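PDB 4JMK: dual specificity protein phosphatase 8, which probably dephosphorylates phosphotyrosine, phosphoserine and phosphothreonine residues of proteins, and negatively regulates mitogen-activated protein kinases. Local coordinates for residues S30-A35 against S48-V53. The protein carries 1 engineered substitution. Numbering follows the deposited sequence.
Sequences SYVLNA and SRFMRV
Val32 and Asn34 trade backbone hydrogen bonds with Arg49, Met51 and Val53, joining strand 29-34 to the parallel outermost strand 50-52 in the central sheet of the dual-specificity phosphatase catalytic domain. The segment axes run 5° apart, and the four bonds extend from Val32 N to Arg49 O (3.0 Å) as far as Val53 N to Asn34 O (2.8 Å). On the far flank of 29-34 lies strand 83-87, which leads to the predicted catalytic position, here the engineered Ser88; the side chain of Ala35 is about 5 Å from that of Ser88. Leu33 and Met51 share the sheet face covered by helix 67-79, side by side, with Leu33 CD1 3.6 Å from Met51 CG and also touching Val53 CG2. Val32, Phe50, Asn34 and Arg52 occupy the other face. There Phe50 CE1 packs 3.7 Å from Asn34 CB, with Asn34 ND2 at the ring edge. Asn34 ND2 and Arg52 NH1, both donors, lie 3.4 Å apart without a bond; Asn34 ND2 and Arg52 NH2 instead bind Cys39 O, while Asn34 OD1 pairs with Ser36 OG and Arg52 NH1 with Ser36 O, tying both strands to the loop between them. At the other end, Arg49 turns CG beside its own backbone N (chi1 -66°), over the Tyr31 ring, in a CH-pi contact 3.9 Å from CG to the centroid. Beyond it, a water 3.1 Å from Tyr31 OH accepts a weak bond from Arg49 NH2.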
loop_
_atom_site.group_PDB
_atom_site.type_symbol
_atom_site.label_atom_id
_atom_site.label_comp_id
_atom_site.label_asym_id
_atom_site.label_seq_id
_atom_site.Cartn_x
_atom_site.Cartn_y
_atom_site.Cartn_z
ATOM N N SER A 30 -8.691 -2.259 -11.708
ATOM C CA SER A 30 -8.445 -1.204 -12.695
ATOM C C SER A 30 -7.482 -0.119 -12.206
ATOM O O SER A 30 -6.965 0.652 -13.013
ATOM C CB SER A 30 -9.769 -0.570 -13.160
ATOM O OG SER A 30 -10.386 0.210 -12.131
ATOM N N TYR A 31 -7.236 -0.067 -10.893
ATOM C CA TYR A 31 -6.277 0.882 -10.311
ATOM C C TYR A 31 -5.020 0.159 -9.831
ATOM O O TYR A 31 -5.113 -0.931 -9.253
ATOM C CB TYR A 31 -6.884 1.567 -9.084
ATOM C CG TYR A 31 -7.825 2.712 -9.377
ATOM C CD1 TYR A 31 -9.099 2.483 -9.871
ATOM C CD2 TYR A 31 -7.445 4.019 -9.119
ATOM C CE1 TYR A 31 -9.965 3.530 -10.109
ATOM C CE2 TYR A 31 -8.300 5.072 -9.355
ATOM C CZ TYR A 31 -9.555 4.822 -9.849
ATOM O OH TYR A 31 -10.408 5.871 -10.086
ATOM N N VAL A 32 -3.869 0.793 -10.028
ATOM C CA VAL A 32 -2.575 0.220 -9.630
ATOM C C VAL A 32 -1.688 1.241 -8.925
ATOM O O VAL A 32 -1.418 2.333 -9.460
ATOM C CB VAL A 32 -1.790 -0.330 -10.837
ATOM C CG1 VAL A 32 -0.350 -0.745 -10.403
ATOM C CG2 VAL A 32 -2.522 -1.527 -11.453
ATOM N N LEU A 33 -1.235 0.878 -7.726
ATOM C CA LEU A 33 -0.231 1.647 -6.998
ATOM C C LEU A 33 1.057 0.835 -7.004
ATOM O O LEU A 33 1.138 -0.225 -6.385
ATOM C CB LEU A 33 -0.694 1.914 -5.558
ATOM C CG LEU A 33 0.159 2.835 -4.689
ATOM C CD1 LEU A 33 0.462 4.104 -5.387
ATOM C CD2 LEU A 33 -0.571 3.135 -3.365
ATOM N N ASN A 34 2.050 1.341 -7.724
ATOM C CA ASN A 34 3.290 0.628 -8.010
ATOM C C ASN A 34 4.390 1.230 -7.154
ATOM O O ASN A 34 4.845 2.355 -7.415
ATOM C CB ASN A 34 3.594 0.830 -9.496
ATOM C CG ASN A 34 4.876 0.161 -9.951
ATOM O OD1 ASN A 34 5.797 -0.073 -9.169
ATOM N ND2 ASN A 34 4.958 -0.102 -11.249
ATOM N N ALA A 35 4.813 0.491 -6.127
ATOM C CA ALA A 35 5.817 0.992 -5.191
ATOM C C ALA A 35 7.175 0.442 -5.580
ATOM O O ALA A 35 7.662 -0.509 -4.968
ATOM C CB ALA A 35 5.467 0.581 -3.766
ATOM N N SER A 48 -4.535 7.442 -15.803
ATOM C CA SER A 48 -5.253 8.158 -14.748
ATOM C C SER A 48 -5.589 7.255 -13.551
ATOM O O SER A 48 -6.004 7.741 -12.504
ATOM C CB SER A 48 -6.541 8.784 -15.294
ATOM O OG SER A 48 -7.453 7.786 -15.714
ATOM N N ARG A 49 -5.432 5.946 -13.719
ATOM C CA ARG A 49 -5.682 4.998 -12.639
ATOM C C ARG A 49 -4.375 4.357 -12.164
ATOM O O ARG A 49 -4.366 3.250 -11.616
ATOM C CB ARG A 49 -6.675 3.935 -13.108
ATOM C CG ARG A 49 -8.072 4.511 -13.393
ATOM C CD ARG A 49 -8.928 3.513 -14.147
ATOM N NE ARG A 49 -10.330 3.912 -14.229
ATOM C CZ ARG A 49 -10.830 4.767 -15.120
ATOM N NH1 ARG A 49 -10.040 5.356 -16.020
ATOM N NH2 ARG A 49 -12.130 5.044 -15.101
ATOM N N PHE A 50 -3.276 5.071 -12.368
ATOM C CA PHE A 50 -1.957 4.544 -12.040
ATOM C C PHE A 50 -1.168 5.547 -11.223
ATOM O O PHE A 50 -1.169 6.734 -11.540
ATOM C CB PHE A 50 -1.178 4.248 -13.324
ATOM C CG PHE A 50 0.234 3.774 -13.078
ATOM C CD1 PHE A 50 0.479 2.451 -12.702
ATOM C CD2 PHE A 50 1.307 4.648 -13.198
ATOM C CE1 PHE A 50 1.771 2.012 -12.469
ATOM C CE2 PHE A 50 2.608 4.209 -12.969
ATOM C CZ PHE A 50 2.835 2.891 -12.602
ATOM N N MET A 51 -0.474 5.071 -10.194
ATOM C CA MET A 51 0.421 5.935 -9.423
ATOM C C MET A 51 1.691 5.185 -9.076
ATOM O O MET A 51 1.629 4.043 -8.618
ATOM C CB MET A 51 -0.251 6.408 -8.134
ATOM C CG MET A 51 0.706 7.178 -7.211
ATOM S SD MET A 51 -0.079 7.655 -5.658
ATOM C CE MET A 51 1.354 8.222 -4.723
ATOM N N ARG A 52 2.841 5.817 -9.296
ATOM C CA ARG A 52 4.121 5.224 -8.898
ATOM C C ARG A 52 4.634 5.865 -7.608
ATOM O O ARG A 52 4.575 7.084 -7.459
ATOM C CB ARG A 52 5.172 5.399 -10.004
ATOM C CG ARG A 52 6.538 4.749 -9.670
ATOM C CD ARG A 52 7.541 4.777 -10.847
ATOM N NE ARG A 52 7.047 4.082 -12.037
ATOM C CZ ARG A 52 7.136 2.766 -12.240
ATOM N NH1 ARG A 52 7.704 1.974 -11.331
ATOM N NH2 ARG A 52 6.666 2.237 -13.360
ATOM N N VAL A 53 5.109 5.033 -6.682
ATOM C CA VAL A 53 5.918 5.493 -5.548
ATOM C C VAL A 53 7.339 5.009 -5.819
ATOM O O VAL A 53 7.653 3.831 -5.606
ATOM C CB VAL A 53 5.424 4.920 -4.213
ATOM C CG1 VAL A 53 6.334 5.382 -3.060
ATOM C CG2 VAL A 53 4.005 5.356 -3.965
HETATM O O HOH W 1 -11.919 2.144 -13.662
HETATM O O HOH W 2 -12.816 5.494 -12.028
#